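Local structure of MmeI (Methylophilus methylotrophus, 5HR4) at residues N345-F350 with R386-G391; C796-V801 with S807-S812. The protein is a Type IIL restriction-modification enzyme that binds DNA and probably methylates the amino group of adenine, with S-adenosyl-L-methionine as methyl donor. All coordinates share one frame; numbering follows the deposited sequence.

Interaction 1 of 2, residues N345-F350 with R386-G391; sequences NKLLAF and RGLHRG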
loop_
_atom_site.group_PDB
_atom_site.type_symbol
_atom_site.label_atom_id
_atom_site.label_comp_id
_atom_site.label_asym_id
_atom_site.label_seq_id
_atom_site.Cartn_x
_atom_site.Cartn_y
_atom_site.Cartn_z
ATOM N N ASN A 345 -2.261 -21.580 38.732
ATOM C CA ASN A 345 -0.874 -21.122 38.762
ATOM C C ASN A 345 -0.429 -20.618 37.389
ATOM O O ASN A 345 -0.094 -19.438 37.215
ATOM C CB ASN A 345 0.024 -22.265 39.227
ATOM C CG ASN A 345 1.074 -21.823 40.190
ATOM O OD1 ASN A 345 0.782 -21.114 41.155
ATOM N ND2 ASN A 345 2.319 -22.233 39.941
ATOM N N LYS A 346 -0.436 -21.507 36.390
ATOM C CA LYS A 346 0.059 -21.156 35.064
ATOM C C LYS A 346 -0.770 -20.038 34.435
ATOM O O LYS A 346 -0.255 -19.249 33.629
ATOM C CB LYS A 346 0.073 -22.412 34.181
ATOM C CG LYS A 346 1.166 -23.456 34.553
ATOM C CD LYS A 346 0.949 -24.808 33.859
ATOM C CE LYS A 346 2.246 -25.399 33.319
ATOM N NZ LYS A 346 1.987 -26.188 32.063
ATOM N N LEU A 347 -2.047 -19.948 34.808
ATOM C CA LEU A 347 -2.888 -18.855 34.342
ATOM C C LEU A 347 -2.428 -17.528 34.934
ATOM O O LEU A 347 -2.464 -16.493 34.259
ATOM C CB LEU A 347 -4.343 -19.142 34.711
ATOM C CG LEU A 347 -5.415 -18.403 33.911
ATOM C CD1 LEU A 347 -5.166 -18.553 32.399
ATOM C CD2 LEU A 347 -6.809 -18.888 34.290
ATOM N N LEU A 348 -1.996 -17.539 36.196
ATOM C CA LEU A 348 -1.471 -16.324 36.813
ATOM C C LEU A 348 -0.218 -15.847 36.089
ATOM O O LEU A 348 -0.088 -14.661 35.760
ATOM C CB LEU A 348 -1.186 -16.581 38.293
ATOM C CG LEU A 348 -2.439 -16.590 39.171
ATOM C CD1 LEU A 348 -2.248 -17.423 40.441
ATOM C CD2 LEU A 348 -2.822 -15.161 39.511
ATOM N N ALA A 349 0.717 -16.765 35.825
ATOM C CA ALA A 349 1.906 -16.393 35.071
ATOM C C ALA A 349 1.525 -15.892 33.680
ATOM O O ALA A 349 2.138 -14.946 33.164
ATOM C CB ALA A 349 2.871 -17.578 34.989
ATOM N N PHE A 350 0.482 -16.489 33.083
ATOM C CA PHE A 350 0.008 -16.053 31.771
ATOM C C PHE A 350 -0.531 -14.629 31.816
ATOM O O PHE A 350 -0.324 -13.855 30.872
ATOM C CB PHE A 350 -1.062 -17.011 31.261
ATOM C CG PHE A 350 -1.560 -16.700 29.877
ATOM C CD1 PHE A 350 -0.768 -16.945 28.768
ATOM C CD2 PHE A 350 -2.841 -16.194 29.682
ATOM C CE1 PHE A 350 -1.232 -16.679 27.493
ATOM C CE2 PHE A 350 -3.317 -15.919 28.401
ATOM C CZ PHE A 350 -2.513 -16.163 27.307
ATOM N N ARG A 386 -12.155 -14.793 33.855
ATOM C CA ARG A 386 -13.177 -15.830 34.026
ATOM C C ARG A 386 -12.543 -17.092 34.583
ATOM O O ARG A 386 -13.038 -17.674 35.556
ATOM C CB ARG A 386 -13.891 -16.115 32.697
ATOM C CG ARG A 386 -15.060 -17.128 32.755
ATOM C CD ARG A 386 -16.372 -16.513 32.215
ATOM N NE ARG A 386 -16.210 -15.884 30.895
ATOM C CZ ARG A 386 -17.022 -14.957 30.385
ATOM N NH1 ARG A 386 -18.065 -14.523 31.079
ATOM N NH2 ARG A 386 -16.792 -14.453 29.177
ATOM N N GLY A 387 -11.396 -17.472 34.027
ATOM C CA GLY A 387 -10.610 -18.579 34.527
ATOM C C GLY A 387 -10.228 -18.420 35.979
ATOM O O GLY A 387 -10.641 -19.220 36.825
ATOM N N LEU A 388 -9.457 -17.373 36.280
ATOM C CA LEU A 388 -8.886 -17.186 37.609
ATOM C C LEU A 388 -9.926 -17.151 38.731
ATOM O O LEU A 388 -9.568 -17.440 39.878
ATOM C CB LEU A 388 -8.061 -15.894 37.619
ATOM C CG LEU A 388 -6.692 -15.991 36.938
ATOM C CD1 LEU A 388 -5.896 -14.703 37.124
ATOM C CD2 LEU A 388 -5.909 -17.203 37.444
ATOM N N HIS A 389 -11.192 -16.815 38.434
ATOM C CA HIS A 389 -12.192 -16.504 39.459
ATOM C C HIS A 389 -12.331 -17.619 40.491
ATOM O O HIS A 389 -12.897 -18.686 40.205
ATOM C CB HIS A 389 -13.558 -16.205 38.823
ATOM C CG HIS A 389 -14.616 -15.819 39.816
ATOM N ND1 HIS A 389 -14.404 -14.883 40.808
ATOM C CD2 HIS A 389 -15.891 -16.251 39.976
ATOM C CE1 HIS A 389 -15.501 -14.755 41.534
ATOM N NE2 HIS A 389 -16.419 -15.571 41.048
ATOM N N ARG A 390 -11.799 -17.368 41.694
ATOM C CA ARG A 390 -11.801 -18.310 42.805
ATOM C C ARG A 390 -12.869 -17.986 43.843
ATOM O O ARG A 390 -12.874 -18.580 44.925
ATOM C CB ARG A 390 -10.417 -18.345 43.460
ATOM N N GLY A 391 -13.770 -17.057 43.541
ATOM C CA GLY A 391 -14.879 -16.717 44.404
ATOM C C GLY A 391 -16.203 -17.300 43.972
ATOM O O GLY A 391 -17.245 -16.865 44.480
#
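L347 and L388 mark the closest approach of the two backbones, with their CA atoms 7.0 Å apart. N345-F350 is helical throughout and belongs to helix 344-355. R386-G391 holds the last turn of helix 368-388 and the start of the loop beyond it, H389 being the first residue to leave helical backbone angles. No hydrogen bond joins the two segments, so the contact is apolar packing of side chains on side chains and on backbone. L347 meets both G387 and L388. Its CG is anti to the backbone N (chi1 -159°), which sends the branched end to the other helix, and CD2 settles over the backbone of the last turn, 3.8 Å from G387 CA and 3.6 Å from L388 N. A CB on G387 would point toward this methyl, and glycine leaves the way clear. The setting is the Rossmann-like fold of class I methyltransferases: helix 344-355 leads into strand 359-361, and helix 368-388 forms part of the right-handed beta-alpha-beta crossover from that strand to its parallel neighbour 409-413. L388 is central to the contact and offers both of its methyls. CD2 packs mainly on L347, 3.7 Å from its CD2 and equally near its CB, and also meets L348 CG, while CD1 comes 3.9 Å from CD2 of L348 at the more exposed margin. In each leucine pair the two side chains meet at a slant rather than end to end. L347 also touches F337 of helix 318-340, and R386 turns away to salt bridges with E383 and E440.

Interaction 2 of 2, residues C796-V801 with S807-S812; sequences CWMRNV and SRYRYS. With nucleotides of chain B; nucleotides of chain C.
M798, reaching out from helix 792-801, lays its terminal methyl on the ring of Y809 from strand 808-810. With CG anti to the backbone N (chi1 173°), the chain heads for the strand and then bends twice, setting CE 3.8 Å from the ring centroid, only 13° off the normal. The sulfur follows obliquely, SD lying 4.1 Å from the same centroid, so the pair combines a CH-pi contact with a Met-aromatic one. M798 CG meanwhile touches CD2 of Y811. R799 runs alongside Y809, pointing the same way, its CG near the ring and its NE giving a weak but straight bond to the hydroxyl (NE to OH 3.4 Å). Their stronger polar partners lie elsewhere: E888 for the R799 guanidinium, the R757 carbonyl for Y809 OH. On the strand, the arginines flanking Y809 bind DNA. R808 NE donates a bent hydrogen bond to DG6 O6 of chain C, 2.8 Å away. The R808 guanidinium has one face against the C7 methyl of DT5, also in chain C, whereas R810 NH1 grips OP2 of DC5 in chain B at 2.9 Å. With an alanine in place of R810, that phosphate would probably lose a charged mate, and C6 of the same nucleotide the guanidinium face it lies over. Helix and strand are thus linked mainly by apolar and aromatic packing with one weak hydrogen bond, while in this target recognition domain the arginines beside Y809 direct their charge to the DNA.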
loop_
_atom_site.group_PDB
_atom_site.type_symbol
_atom_site.label_atom_id
_atom_site.label_comp_id
_atom_site.label_asym_id
_atom_site.label_seq_id
_atom_site.Cartn_x
_atom_site.Cartn_y
_atom_site.Cartn_z
ATOM N N CYS A 796 6.740 -17.844 -17.772
ATOM C CA CYS A 796 6.904 -18.176 -16.365
ATOM C C CYS A 796 8.029 -17.346 -15.748
ATOM O O CYS A 796 7.924 -16.883 -14.601
ATOM C CB CYS A 796 7.161 -19.673 -16.217
ATOM S SG CYS A 796 7.686 -20.106 -14.598
ATOM N N TRP A 797 9.107 -17.134 -16.506
ATOM C CA TRP A 797 10.187 -16.279 -16.034
ATOM C C TRP A 797 9.696 -14.848 -15.832
ATOM O O TRP A 797 9.804 -14.295 -14.732
ATOM C CB TRP A 797 11.357 -16.324 -17.013
ATOM C CG TRP A 797 12.556 -15.613 -16.509
ATOM C CD1 TRP A 797 13.042 -14.406 -16.936
ATOM C CD2 TRP A 797 13.427 -16.052 -15.468
ATOM N NE1 TRP A 797 14.169 -14.079 -16.234
ATOM C CE2 TRP A 797 14.426 -15.069 -15.320
ATOM C CE3 TRP A 797 13.467 -17.182 -14.655
ATOM C CZ2 TRP A 797 15.447 -15.180 -14.381
ATOM C CZ3 TRP A 797 14.478 -17.293 -13.728
ATOM C CH2 TRP A 797 15.461 -16.296 -13.600
ATOM N N MET A 798 9.136 -14.245 -16.885
ATOM C CA MET A 798 8.520 -12.921 -16.777
ATOM C C MET A 798 7.608 -12.800 -15.553
ATOM O O MET A 798 7.649 -11.785 -14.845
ATOM C CB MET A 798 7.739 -12.620 -18.057
ATOM C CG MET A 798 6.911 -11.344 -18.019
ATOM S SD MET A 798 5.274 -11.507 -17.259
ATOM C CE MET A 798 4.502 -12.756 -18.281
ATOM N N ARG A 799 6.776 -13.822 -15.294
ATOM C CA ARG A 799 5.834 -13.805 -14.169
ATOM C C ARG A 799 6.535 -13.732 -12.828
ATOM O O ARG A 799 5.985 -13.171 -11.870
ATOM C CB ARG A 799 4.967 -15.060 -14.177
ATOM C CG ARG A 799 3.576 -14.909 -14.747
ATOM C CD ARG A 799 2.905 -16.261 -14.836
ATOM N NE ARG A 799 2.299 -16.406 -16.150
ATOM C CZ ARG A 799 2.686 -17.265 -17.088
ATOM N NH1 ARG A 799 3.684 -18.112 -16.879
ATOM N NH2 ARG A 799 2.053 -17.270 -18.247
ATOM N N ASN A 800 7.731 -14.309 -12.724
ATOM C CA ASN A 800 8.399 -14.453 -11.436
ATOM C C ASN A 800 9.438 -13.377 -11.134
ATOM O O ASN A 800 9.498 -12.893 -9.996
ATOM C CB ASN A 800 9.042 -15.830 -11.358
ATOM C CG ASN A 800 8.047 -16.877 -11.020
ATOM O OD1 ASN A 800 7.736 -17.084 -9.851
ATOM N ND2 ASN A 800 7.502 -17.526 -12.034
ATOM N N VAL A 801 10.272 -12.993 -12.102
ATOM C CA VAL A 801 11.299 -12.003 -11.828
ATOM C C VAL A 801 10.957 -10.639 -12.377
ATOM O O VAL A 801 11.665 -9.673 -12.053
ATOM C CB VAL A 801 12.677 -12.432 -12.373
ATOM C CG1 VAL A 801 12.938 -13.882 -12.037
ATOM C CG2 VAL A 801 12.748 -12.182 -13.872
ATOM N N SER A 807 -1.102 -5.672 -10.414
ATOM C CA SER A 807 -0.837 -7.071 -10.693
ATOM C C SER A 807 -0.669 -7.393 -12.172
ATOM O O SER A 807 -0.298 -8.528 -12.487
ATOM C CB SER A 807 -1.953 -7.948 -10.097
ATOM O OG SER A 807 -1.729 -8.208 -8.704
ATOM N N ARG A 808 -0.918 -6.448 -13.090
ATOM C CA ARG A 808 -0.704 -6.755 -14.499
ATOM C C ARG A 808 0.768 -7.050 -14.742
ATOM O O ARG A 808 1.646 -6.535 -14.050
ATOM C CB ARG A 808 -1.147 -5.613 -15.415
ATOM C CG ARG A 808 -2.146 -4.708 -14.841
ATOM C CD ARG A 808 -3.541 -5.178 -14.985
ATOM N NE ARG A 808 -4.306 -4.475 -13.969
ATOM C CZ ARG A 808 -4.426 -4.908 -12.720
ATOM N NH1 ARG A 808 -3.860 -6.062 -12.374
ATOM N NH2 ARG A 808 -5.124 -4.207 -11.828
ATOM N N TYR A 809 1.036 -7.925 -15.713
ATOM C CA TYR A 809 2.408 -8.126 -16.138
ATOM C C TYR A 809 3.012 -6.770 -16.477
ATOM O O TYR A 809 2.340 -5.905 -17.042
ATOM C CB TYR A 809 2.467 -9.052 -17.355
ATOM C CG TYR A 809 1.791 -10.384 -17.189
ATOM C CD1 TYR A 809 1.719 -10.998 -15.943
ATOM C CD2 TYR A 809 1.216 -11.036 -18.278
ATOM C CE1 TYR A 809 1.094 -12.213 -15.774
ATOM C CE2 TYR A 809 0.591 -12.258 -18.123
ATOM C CZ TYR A 809 0.533 -12.852 -16.862
ATOM O OH TYR A 809 -0.087 -14.075 -16.688
ATOM N N ARG A 810 4.269 -6.568 -16.094
ATOM C CA ARG A 810 5.065 -5.452 -16.601
ATOM C C ARG A 810 6.366 -6.031 -17.121
ATOM O O ARG A 810 7.162 -6.564 -16.345
ATOM C CB ARG A 810 5.347 -4.382 -15.545
ATOM C CG ARG A 810 6.154 -3.239 -16.141
ATOM C CD ARG A 810 6.567 -2.177 -15.135
ATOM N NE ARG A 810 5.411 -1.552 -14.533
ATOM C CZ ARG A 810 5.203 -1.529 -13.226
ATOM N NH1 ARG A 810 6.107 -2.074 -12.425
ATOM N NH2 ARG A 810 4.116 -0.942 -12.723
ATOM N N TYR A 811 6.582 -5.932 -18.421
ATOM C CA TYR A 811 7.800 -6.480 -18.973
ATOM C C TYR A 811 8.914 -5.463 -18.828
ATOM O O TYR A 811 8.670 -4.261 -18.713
ATOM C CB TYR A 811 7.602 -6.855 -20.444
ATOM C CG TYR A 811 8.629 -7.844 -20.936
ATOM C CD1 TYR A 811 9.863 -7.414 -21.388
ATOM C CD2 TYR A 811 8.369 -9.217 -20.938
ATOM C CE1 TYR A 811 10.819 -8.317 -21.831
ATOM C CE2 TYR A 811 9.327 -10.137 -21.376
ATOM C CZ TYR A 811 10.546 -9.678 -21.820
ATOM O OH TYR A 811 11.515 -10.549 -22.252
ATOM N N SER A 812 10.150 -5.945 -18.818
ATOM C CA SER A 812 11.255 -5.012 -18.969
ATOM C C SER A 812 12.491 -5.778 -19.400
ATOM O O SER A 812 12.810 -6.825 -18.823
ATOM C CB SER A 812 11.529 -4.254 -17.679
ATOM O OG SER A 812 12.238 -5.094 -16.795
ATOM P P DC B 5 9.569 -2.380 -11.968
ATOM O OP1 DC B 5 10.009 -3.134 -10.766
ATOM O OP2 DC B 5 8.768 -2.989 -13.044
ATOM O "O5'" DC B 5 8.691 -1.158 -11.463
ATOM C "C5'" DC B 5 9.204 -0.262 -10.525
ATOM C "C4'" DC B 5 8.447 1.034 -10.635
ATOM O "O4'" DC B 5 8.635 1.589 -11.939
ATOM C "C3'" DC B 5 6.946 0.885 -10.549
ATOM O "O3'" DC B 5 6.564 0.831 -9.206
ATOM C "C2'" DC B 5 6.441 2.161 -11.240
ATOM C "C1'" DC B 5 7.625 2.553 -12.135
ATOM N N1 DC B 5 7.324 2.598 -13.559
ATOM C C2 DC B 5 7.371 3.826 -14.221
ATOM O O2 DC B 5 7.624 4.838 -13.569
ATOM N N3 DC B 5 7.118 3.871 -15.549
ATOM C C4 DC B 5 6.838 2.735 -16.205
ATOM N N4 DC B 5 6.595 2.807 -17.523
ATOM C C5 DC B 5 6.794 1.473 -15.535
ATOM C C6 DC B 5 7.052 1.455 -14.227
ATOM P P DG C 6 -4.678 -4.787 -21.914
ATOM O OP1 DG C 6 -5.729 -4.605 -22.941
ATOM O OP2 DG C 6 -4.004 -6.106 -21.739
ATOM O "O5'" DG C 6 -3.478 -3.708 -21.987
ATOM C "C5'" DG C 6 -3.460 -2.707 -22.941
ATOM C "C4'" DG C 6 -3.174 -1.349 -22.313
ATOM O "O4'" DG C 6 -3.797 -1.219 -21.026
ATOM C "C3'" DG C 6 -1.707 -0.964 -22.130
ATOM O "O3'" DG C 6 -1.589 0.317 -22.628
ATOM C "C2'" DG C 6 -1.518 -0.963 -20.621
ATOM C "C1'" DG C 6 -2.908 -0.580 -20.137
ATOM N N9 DG C 6 -3.218 -1.101 -18.821
ATOM C C8 DG C 6 -3.569 -2.400 -18.538
ATOM N N7 DG C 6 -3.815 -2.603 -17.284
ATOM C C5 DG C 6 -3.623 -1.363 -16.688
ATOM C C6 DG C 6 -3.758 -0.980 -15.340
ATOM O O6 DG C 6 -4.074 -1.681 -14.379
ATOM N N1 DG C 6 -3.472 0.364 -15.149
ATOM C C2 DG C 6 -3.110 1.241 -16.144
ATOM N N2 DG C 6 -2.883 2.504 -15.760
ATOM N N3 DG C 6 -2.983 0.896 -17.427
ATOM C C4 DG C 6 -3.250 -0.422 -17.622
ATOM P P DT C 5 -9.803 -7.720 -19.363
ATOM O OP1 DT C 5 -10.157 -8.457 -20.595
ATOM O OP2 DT C 5 -9.426 -8.450 -18.127
ATOM O "O5'" DT C 5 -8.605 -6.700 -19.709
ATOM C "C5'" DT C 5 -8.895 -5.418 -20.342
ATOM C "C4'" DT C 5 -7.685 -4.503 -20.301
ATOM O "O4'" DT C 5 -7.824 -3.539 -19.220
ATOM C "C3'" DT C 5 -6.362 -5.198 -20.013
ATOM O "O3'" DT C 5 -5.370 -4.423 -20.524
ATOM C "C2'" DT C 5 -6.306 -5.111 -18.495
ATOM C "C1'" DT C 5 -6.696 -3.668 -18.384
ATOM N N1 DT C 5 -6.991 -3.170 -17.001
ATOM C C2 DT C 5 -6.905 -1.816 -16.785
ATOM O O2 DT C 5 -6.628 -1.028 -17.660
ATOM N N3 DT C 5 -7.147 -1.413 -15.516
ATOM C C4 DT C 5 -7.459 -2.203 -14.435
ATOM O O4 DT C 5 -7.672 -1.713 -13.329
ATOM C C5 DT C 5 -7.536 -3.643 -14.709
ATOM C C7 DT C 5 -7.888 -4.625 -13.602
ATOM C C6 DT C 5 -7.283 -4.049 -15.976
#

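In the fold
The two contacts sit in different domains, their nearest atoms about 37 Å apart, and illustrate how chemistry follows place. Interaction 1 belongs to the methyltransferase domain, far from the chain centre and about 30 Å from the DNA at nearest atoms; it joins two helices through leucine side chains and the backbone at a helix end, and is partly buried. Interaction 2, in the target recognition domain, is buried and sets a helix against a strand, using sulfur, aromatic rings and one weak hydrogen bond. They share no helix or strand and follow one another in series along the chain. Both lie away from the annotated sites, but only the second includes residues that touch DNA, its arginines meeting base and backbone.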